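Local coordinates for protein polymerase subunit PA (Dhori virus, PDB 4CGS) that forms the N-terminal, cap-snatching-type domain of an orthomyxovirus polymerase subunit, a protein that as a whole probably takes part in RNA binding, at residues R59-M64 and L91-R96; G98-V103 and E119-V124. All blocks are in the same frame, centred on the assembly; numbering follows the deposited sequence.

Interaction 1: R59-M64 and L91-R96; sequences RYIVNM and LDLKER
R59 and D92 are brought together by two first torsions that match: in each, CG lies opposite the main-chain N (chi1 174° in R59, 177° in D92). The R59 side chain then stays extended as far as NE and lays its guanidinium alongside the carboxylate. The grip is side-on and uses two nitrogens, R59 NE to D92 OD1 at 3.1 Å and R59 NH2 to D92 OD2 at 2.9 Å. Both oxygens lie near the guanidinium plane, but the two flat groups are turned 49° apart, and NE meets OD1 from above the carboxylate plane. A long chain ending in a flat group with several N-H donors suits this place, because the faces of that group can also be packed. Over one face lies the aliphatic CD of K94, and over the other the hydroxyl of Y60, which is bonded in turn to Y137 and Q142. Y137 also bonds D92 OD2. D92 OD1 accepts two further hydrogen bonds, from the main-chain N of K94 and from that of E95, the latter almost straight at 3.0 Å.

Behind this polar corner the strands pair antiparallel. I61 and L91 exchange N-H...O bonds in both directions, and L93 N reaches R59 O at 2.8 Å, prolonging the pairing past the end of strand 90-92. On the I61 side, I61 CB meets L91 CB at 4.2 Å, while I61 CD1 touches L93 CD1 at 4.1 Å. Helix 68-78 lies over this side, with Q78 touching both I61 and L93. The whole is an antiparallel strand pair in the mixed sheet of the domain, finished by an Asx turn at D92 where strand 90-92 gives way to the bend before the next strand.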
ATOM      1  N   ARG A  59      12.885  -0.987  10.056  1.00  7.99           N
ATOM      2  CA  ARG A  59      12.934   0.394   9.570  1.00  7.16           C
ATOM      3  C   ARG A  59      11.598   1.071   9.630  1.00  7.26           C
ATOM      4  O   ARG A  59      11.509   2.269   9.785  1.00  7.98           O
ATOM      5  CB  ARG A  59      13.541   0.426   8.202  1.00  8.11           C
ATOM      6  CG  ARG A  59      13.531   1.783   7.528  1.00  8.39           C
ATOM      7  CD  ARG A  59      14.250   1.667   6.203  1.00  8.53           C
ATOM      8  NE  ARG A  59      14.023   2.840   5.352  1.00 10.35           N
ATOM      9  CZ  ARG A  59      14.431   3.016   4.114  1.00 10.73           C
ATOM     10  NH1 ARG A  59      15.015   2.041   3.481  1.00 12.77           N
ATOM     11  NH2 ARG A  59      14.089   4.115   3.480  1.00 11.82           N
ATOM     12  N   TYR A  60      10.538   0.311   9.417  1.00  6.65           N
ATOM     13  CA  TYR A  60       9.207   0.844   9.236  1.00  7.94           C
ATOM     14  C   TYR A  60       8.261   0.420  10.303  1.00  7.34           C
ATOM     15  O   TYR A  60       8.380  -0.699  10.830  1.00  8.04           O
ATOM     16  CB  TYR A  60       8.600   0.349   7.908  1.00  8.30           C
ATOM     17  CG  TYR A  60       9.320   0.892   6.703  1.00  6.53           C
ATOM     18  CD1 TYR A  60       9.005   2.131   6.132  1.00  6.16           C
ATOM     19  CD2 TYR A  60      10.378   0.189   6.112  1.00  7.09           C
ATOM     20  CE1 TYR A  60       9.662   2.605   5.006  1.00  6.33           C
ATOM     21  CE2 TYR A  60      11.017   0.640   4.994  1.00  6.37           C
ATOM     22  CZ  TYR A  60      10.658   1.850   4.424  1.00  6.79           C
ATOM     23  OH  TYR A  60      11.368   2.264   3.296  1.00  6.41           O
ATOM     24  N   ILE A  61       7.356   1.309  10.663  1.00  7.43           N
ATOM     25  CA  ILE A  61       6.128   0.991  11.396  1.00  7.90           C
ATOM     26  C   ILE A  61       4.978   1.060  10.423  1.00  7.24           C
ATOM     27  O   ILE A  61       4.818   2.070   9.744  1.00  8.81           O
ATOM     28  CB  ILE A  61       5.900   1.984  12.561  1.00  8.25           C
ATOM     29  CG1 ILE A  61       7.095   1.886  13.540  1.00 10.78           C
ATOM     30  CG2 ILE A  61       4.592   1.700  13.253  1.00 11.89           C
ATOM     31  CD1 ILE A  61       7.086   2.992  14.627  1.00 16.86           C
ATOM     32  N   VAL A  62       4.207   0.005  10.286  1.00  6.49           N
ATOM     33  CA  VAL A  62       3.059   0.009   9.409  1.00  6.14           C
ATOM     34  C   VAL A  62       1.868   0.447  10.171  1.00  6.77           C
ATOM     35  O   VAL A  62       1.453  -0.241  11.113  1.00  7.36           O
ATOM     36  CB  VAL A  62       2.807  -1.414   8.744  1.00  6.76           C
ATOM     37  CG1 VAL A  62       1.511  -1.385   7.926  1.00  8.74           C
ATOM     38  CG2 VAL A  62       3.989  -1.859   7.865  1.00  7.93           C
ATOM     39  N   ASN A  63       1.270   1.581   9.790  1.00  6.34           N
ATOM     40  CA  ASN A  63       0.052   2.082  10.448  1.00  6.42           C
ATOM     41  C   ASN A  63      -1.209   1.567   9.732  1.00  6.97           C
ATOM     42  O   ASN A  63      -2.283   1.589  10.332  1.00  6.57           O
ATOM     43  CB  ASN A  63       0.026   3.632  10.410  1.00  6.49           C
ATOM     44  CG  ASN A  63       1.027   4.317  11.233  1.00  8.33           C
ATOM     45  OD1 ASN A  63       1.522   5.373  10.832  1.00  9.73           O
ATOM     46  ND2 ASN A  63       1.366   3.747  12.379  1.00  6.41           N
ATOM     47  N   MET A  64      -1.169   1.202   8.458  1.00  5.76           N
ATOM     48  CA  MET A  64      -2.356   0.759   7.786  1.00  6.25           C
ATOM     49  C   MET A  64      -2.986  -0.402   8.506  1.00  5.57           C
ATOM     50  O   MET A  64      -2.294  -1.321   8.969  1.00  6.18           O
ATOM     51  CB  MET A  64      -2.065   0.382   6.365  1.00  5.90           C
ATOM     52  CG  MET A  64      -3.271   0.049   5.580  1.00  6.10           C
ATOM     53  SD  MET A  64      -2.893  -0.272   3.825  1.00  6.26           S
ATOM     54  CE  MET A  64      -4.482  -0.853   3.235  1.00  7.00           C
ATOM     55  N   LEU A  91       5.574   4.660   8.840  1.00  6.17           N
ATOM     56  CA  LEU A  91       6.589   5.540   9.314  1.00  6.48           C
ATOM     57  C   LEU A  91       7.955   4.966   8.917  1.00  5.89           C
ATOM     58  O   LEU A  91       8.222   3.815   9.238  1.00  7.48           O
ATOM     59  CB  LEU A  91       6.476   5.753  10.795  1.00  7.26           C
ATOM     60  CG  LEU A  91       5.176   6.220  11.400  1.00  7.08           C
ATOM     61  CD1 LEU A  91       5.322   6.397  12.903  1.00 10.56           C
ATOM     62  CD2 LEU A  91       4.655   7.466  10.674  1.00  8.26           C
ATOM     63  N   ASP A  92       8.802   5.759   8.240  1.00  6.91           N
ATOM     64  CA  ASP A  92      10.116   5.354   7.848  1.00  6.81           C
ATOM     65  C   ASP A  92      11.063   5.938   8.906  1.00  6.98           C
ATOM     66  O   ASP A  92      11.278   7.156   8.946  1.00  8.24           O
ATOM     67  CB  ASP A  92      10.426   5.919   6.481  1.00  7.57           C
ATOM     68  CG  ASP A  92      11.821   5.601   6.003  1.00  9.08           C
ATOM     69  OD1 ASP A  92      12.697   5.206   6.779  1.00  9.08           O
ATOM     70  OD2 ASP A  92      12.066   5.754   4.763  1.00  9.97           O
ATOM     71  N   LEU A  93      11.563   5.083   9.796  1.00  7.85           N
ATOM     72  CA  LEU A  93      12.361   5.548  10.922  1.00  8.45           C
ATOM     73  C   LEU A  93      13.805   5.897  10.520  1.00  8.81           C
ATOM     74  O   LEU A  93      14.573   6.567  11.273  1.00 10.70           O
ATOM     75  CB  LEU A  93      12.334   4.504  12.013  1.00  7.80           C
ATOM     76  CG  LEU A  93      10.951   4.028  12.486  1.00  8.98           C
ATOM     77  CD1 LEU A  93      11.058   3.064  13.666  1.00 11.39           C
ATOM     78  CD2 LEU A  93      10.116   5.261  12.843  1.00 10.25           C
ATOM     79  N   LYS A  94      14.223   5.454   9.350  1.00  9.15           N
ATOM     80  CA  LYS A  94      15.591   5.806   8.813  1.00 10.15           C
ATOM     81  C   LYS A  94      15.557   7.190   8.273  1.00 11.49           C
ATOM     82  O   LYS A  94      16.382   8.038   8.686  1.00 12.51           O
ATOM     83  CB  LYS A  94      16.034   4.775   7.801  1.00 10.04           C
ATOM     84  CG  LYS A  94      17.319   5.149   7.130  1.00 11.43           C
ATOM     85  CD  LYS A  94      17.599   4.180   5.999  1.00 16.00           C
ATOM     86  CE  LYS A  94      18.858   4.534   5.245  1.00 21.11           C
ATOM     87  NZ  LYS A  94      18.952   3.624   4.090  1.00 29.31           N
ATOM     88  N   GLU A  95      14.659   7.436   7.358  1.00 11.31           N
ATOM     89  CA  GLU A  95      14.558   8.730   6.664  1.00 11.92           C
ATOM     90  C   GLU A  95      13.757   9.772   7.463  1.00 11.93           C
ATOM     91  O   GLU A  95      13.805  10.972   7.126  1.00 13.44           O
ATOM     92  CB  GLU A  95      13.990   8.543   5.248  1.00 13.93           C
ATOM     93  CG  GLU A  95      14.879   7.690   4.362  1.00 15.03           C
ATOM     94  CD  GLU A  95      16.258   8.236   4.166  1.00 18.28           C
ATOM     95  OE1 GLU A  95      16.404   9.457   4.268  1.00 23.91           O
ATOM     96  OE2 GLU A  95      17.165   7.425   3.900  1.00 21.34           O
ATOM     97  N   ARG A  96      13.030   9.337   8.506  1.00  9.69           N
ATOM     98  CA  ARG A  96      12.207  10.243   9.317  1.00 10.78           C
ATOM     99  C   ARG A  96      11.116  10.849   8.407  1.00 10.77           C
ATOM    100  O   ARG A  96      10.950  12.065   8.365  1.00 11.14           O
ATOM    101  CB  ARG A  96      13.033  11.329  10.020  1.00 14.08           C
ATOM    102  CG  ARG A  96      14.225  10.789  10.776  1.00 17.42           C
ATOM    103  CD  ARG A  96      13.720  10.145  12.084  1.00 17.25           C
ATOM    104  NE  ARG A  96      12.986  11.153  12.888  1.00 22.33           N
ATOM    105  CZ  ARG A  96      12.278  10.886  13.973  1.00 19.17           C
ATOM    106  NH1 ARG A  96      12.168   9.645  14.363  1.00 18.12           N
ATOM    107  NH2 ARG A  96      11.570  11.866  14.589  1.00 17.26           N
TER

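Interaction 2: G98-V103 and E119-V124; sequences GVYVKV and EIFVRV
Y100 and F121 stand side by side on neighbouring parallel strands and form the main ridge of the contact, an offset stack with centroids 4.5 Å apart and planes 23° apart. Y100 CD1 presses on the face of F121, off its centre, and Y100 CB also lies over that face as a CH-pi contact. With CG opposite its own carbonyl carbon (chi1 -57°), the Y100 ring leans back toward the N-terminal end of the strand, where G98 raises no side chain to obstruct it. E119 of the neighbouring strand fits against the edge of the Y100 ring, its CB lying in the ring plane. There the phenol OH, well suited to such a partner, gives a hydrogen bond to E119 OE2 at 2.7 Å, from above the carboxylate plane; R84 forms a salt bridge to OE1.

The other face is apolar and more even. V99, V101, V103, I120, V122 and V124 are all beta-branched, compact and at home in a strand. V122 is set between two bumps of the facing strand: its CG2 meets V99 CG1 at 3.8 Å, and its CB meets V101 CG2 at 4.2 Å. Helix 132-137 lays Y137 over V99, I120 and V122, while helix 31-44 covers V101 and V103. Five main-chain bonds, from I120 N to V124 N, fix the register of this regular parallel beta pair, which lies at one margin of the alpha/beta domain's mixed sheet with helices packed on its valine face.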
ATOM      1  N   GLY A  98       6.916  10.139   6.770  1.00  6.85           N
ATOM      2  CA  GLY A  98       5.687   9.423   6.708  1.00  8.02           C
ATOM      3  C   GLY A  98       5.470   9.005   5.267  1.00  6.34           C
ATOM      4  O   GLY A  98       5.601   9.838   4.369  1.00  7.42           O
ATOM      5  N   VAL A  99       5.110   7.771   5.058  1.00  6.36           N
ATOM      6  CA  VAL A  99       4.941   7.204   3.731  1.00  6.20           C
ATOM      7  C   VAL A  99       3.472   6.925   3.497  1.00  5.82           C
ATOM      8  O   VAL A  99       2.840   6.231   4.254  1.00  6.97           O
ATOM      9  CB  VAL A  99       5.783   5.917   3.550  1.00  5.69           C
ATOM     10  CG1 VAL A  99       5.622   5.383   2.116  1.00  8.03           C
ATOM     11  CG2 VAL A  99       7.248   6.155   3.896  1.00  8.33           C
ATOM     12  N   TYR A 100       2.949   7.417   2.370  1.00  5.20           N
ATOM     13  CA  TYR A 100       1.577   7.140   1.948  1.00  5.75           C
ATOM     14  C   TYR A 100       1.707   6.270   0.693  1.00  6.76           C
ATOM     15  O   TYR A 100       2.554   6.563  -0.154  1.00  9.08           O
ATOM     16  CB  TYR A 100       0.835   8.404   1.647  1.00  8.15           C
ATOM     17  CG  TYR A 100       0.772   9.424   2.788  1.00  7.61           C
ATOM     18  CD1 TYR A 100       1.792  10.295   2.940  1.00 10.25           C
ATOM     19  CD2 TYR A 100      -0.308   9.480   3.684  1.00  8.83           C
ATOM     20  CE1 TYR A 100       1.829  11.256   3.945  1.00 10.95           C
ATOM     21  CE2 TYR A 100      -0.308  10.460   4.726  1.00  9.08           C
ATOM     22  CZ  TYR A 100       0.766  11.322   4.786  1.00  9.34           C
ATOM     23  OH  TYR A 100       0.829  12.314   5.795  1.00 10.98           O
ATOM     24  N   VAL A 101       0.873   5.246   0.583  1.00  5.57           N
ATOM     25  CA  VAL A 101       0.891   4.347  -0.599  1.00  6.00           C
ATOM     26  C   VAL A 101      -0.411   4.530  -1.356  1.00  7.14           C
ATOM     27  O   VAL A 101      -1.503   4.447  -0.760  1.00  7.85           O
ATOM     28  CB  VAL A 101       1.053   2.916  -0.144  1.00  6.39           C
ATOM     29  CG1 VAL A 101       0.974   1.935  -1.320  1.00  8.41           C
ATOM     30  CG2 VAL A 101       2.363   2.718   0.591  1.00  7.95           C
ATOM     31  N   LYS A 102      -0.299   4.721  -2.648  1.00  7.81           N
ATOM     32  CA  LYS A 102      -1.392   4.816  -3.550  1.00  9.60           C
ATOM     33  C   LYS A 102      -1.238   3.822  -4.716  1.00  8.67           C
ATOM     34  O   LYS A 102      -0.202   3.832  -5.401  1.00  8.70           O
ATOM     35  CB  LYS A 102      -1.564   6.327  -4.019  1.00 13.09           C
ATOM     36  CG  LYS A 102      -1.952   7.383  -2.961  1.00 20.25           C
ATOM     37  CD  LYS A 102      -2.484   8.696  -3.573  1.00 26.04           C
ATOM     38  CE  LYS A 102      -3.166   9.634  -2.545  1.00 22.52           C
ATOM     39  NZ  LYS A 102      -3.972  10.793  -3.116  1.00 19.81           N
ATOM     40  N   VAL A 103      -2.265   3.034  -4.952  1.00 10.22           N
ATOM     41  CA  VAL A 103      -2.314   2.087  -6.038  1.00 10.67           C
ATOM     42  C   VAL A 103      -3.244   2.620  -7.132  1.00 11.83           C
ATOM     43  O   VAL A 103      -4.411   2.905  -6.919  1.00 16.69           O
ATOM     44  CB  VAL A 103      -2.824   0.695  -5.587  1.00 14.03           C
ATOM     45  CG1 VAL A 103      -2.897  -0.264  -6.766  1.00 16.10           C
ATOM     46  CG2 VAL A 103      -1.950   0.183  -4.454  1.00 15.12           C
ATOM     47  N   GLU A 119       7.176  14.002   4.165  1.00  7.33           N
ATOM     48  CA  GLU A 119       6.282  12.988   3.548  1.00  6.67           C
ATOM     49  C   GLU A 119       6.866  12.413   2.272  1.00  6.20           C
ATOM     50  O   GLU A 119       7.492  13.141   1.458  1.00  8.41           O
ATOM     51  CB  GLU A 119       4.913  13.607   3.215  1.00  8.11           C
ATOM     52  CG  GLU A 119       4.120  14.109   4.434  1.00  8.30           C
ATOM     53  CD  GLU A 119       2.791  14.775   4.040  1.00  7.89           C
ATOM     54  OE1 GLU A 119       2.793  15.382   2.956  1.00 10.94           O
ATOM     55  OE2 GLU A 119       1.874  14.641   4.840  1.00  9.97           O
ATOM     56  N   ILE A 120       6.554  11.160   2.019  1.00  7.15           N
ATOM     57  CA  ILE A 120       6.837  10.468   0.788  1.00  8.34           C
ATOM     58  C   ILE A 120       5.545   9.803   0.319  1.00  6.88           C
ATOM     59  O   ILE A 120       4.903   9.066   1.052  1.00  8.74           O
ATOM     60  CB  ILE A 120       7.928   9.353   0.981  1.00 11.60           C
ATOM     61  CG1 ILE A 120       9.235   9.970   1.375  1.00 15.79           C
ATOM     62  CG2 ILE A 120       7.974   8.452  -0.307  1.00 13.13           C
ATOM     63  CD1 ILE A 120       9.910  10.757   0.304  1.00 17.92           C
ATOM     64  N   PHE A 121       5.175   9.977  -0.952  1.00  7.91           N
ATOM     65  CA  PHE A 121       4.022   9.316  -1.536  1.00  8.19           C
ATOM     66  C   PHE A 121       4.514   8.266  -2.559  1.00  8.46           C
ATOM     67  O   PHE A 121       4.848   8.582  -3.664  1.00 10.16           O
ATOM     68  CB  PHE A 121       3.108  10.353  -2.218  1.00 11.33           C
ATOM     69  CG  PHE A 121       2.187  11.157  -1.273  1.00 14.35           C
ATOM     70  CD1 PHE A 121       2.756  12.044  -0.375  1.00 19.39           C
ATOM     71  CD2 PHE A 121       0.795  11.008  -1.260  1.00 19.33           C
ATOM     72  CE1 PHE A 121       1.999  12.812   0.469  1.00 20.65           C
ATOM     73  CE2 PHE A 121       0.039  11.738  -0.362  1.00 18.66           C
ATOM     74  CZ  PHE A 121       0.648  12.670   0.479  1.00 19.61           C
ATOM     75  N   VAL A 122       4.436   7.011  -2.145  1.00  6.74           N
ATOM     76  CA  VAL A 122       4.685   5.848  -3.031  1.00  6.90           C
ATOM     77  C   VAL A 122       3.479   5.702  -3.911  1.00  6.80           C
ATOM     78  O   VAL A 122       2.325   5.501  -3.419  1.00  8.36           O
ATOM     79  CB  VAL A 122       4.957   4.574  -2.200  1.00  6.80           C
ATOM     80  CG1 VAL A 122       4.815   3.320  -3.024  1.00  8.30           C
ATOM     81  CG2 VAL A 122       6.339   4.687  -1.508  1.00  8.94           C
ATOM     82  N   ARG A 123       3.723   5.731  -5.230  0.60  6.35           N
ATOM     83  CA  ARG A 123       2.658   5.747  -6.235  0.60  6.76           C
ATOM     84  C   ARG A 123       2.972   4.691  -7.269  0.60  6.05           C
ATOM     85  O   ARG A 123       3.973   4.767  -7.980  0.60  8.15           O
ATOM     86  CB  ARG A 123       2.489   7.110  -6.920  0.60  7.75           C
ATOM     87  CG  ARG A 123       1.786   8.181  -6.042  0.60  9.09           C
ATOM     88  CD  ARG A 123       1.708   9.497  -6.808  0.60 10.01           C
ATOM     89  NE  ARG A 123       0.667  10.430  -6.307  0.60 10.31           N
ATOM     90  CZ  ARG A 123       0.879  11.630  -5.737  0.60  9.51           C
ATOM     91  NH1 ARG A 123       2.129  12.085  -5.533  0.60 11.67           N
ATOM     92  NH2 ARG A 123      -0.181  12.416  -5.421  0.60 10.28           N
ATOM     93  N   VAL A 124       2.166   3.633  -7.277  1.00  6.75           N
ATOM     94  CA  VAL A 124       2.413   2.466  -8.122  1.00  7.00           C
ATOM     95  C   VAL A 124       1.175   2.122  -8.877  1.00  7.43           C
ATOM     96  O   VAL A 124       0.039   2.273  -8.377  1.00  8.82           O
ATOM     97  CB  VAL A 124       2.911   1.271  -7.287  1.00  6.73           C
ATOM     98  CG1 VAL A 124       4.237   1.540  -6.580  1.00  9.75           C
ATOM     99  CG2 VAL A 124       1.902   0.763  -6.272  1.00  9.59           C
TER

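How the interactions relate
From the N terminus, strand 57-62 comes first. The chain then leaves the sheet through helix 68-78 and returns as strand 90-92, so interaction 1 closes a loop of 26 residues between its segments. A short turn leads into strand 97-104, and a helix-free excursion brings the chain back as strand 119-125, where interaction 2 closes a loop of 15 residues. The two are in series and neither nest nor cross. They meet because strands 90-92 and 97-104 are neighbours in the sheet: D92 CB packs on V99 CG2 at 4.1 Å. Y137 of helix 132-137 reaches residues of both, tying four consecutive sheet strands to one helix.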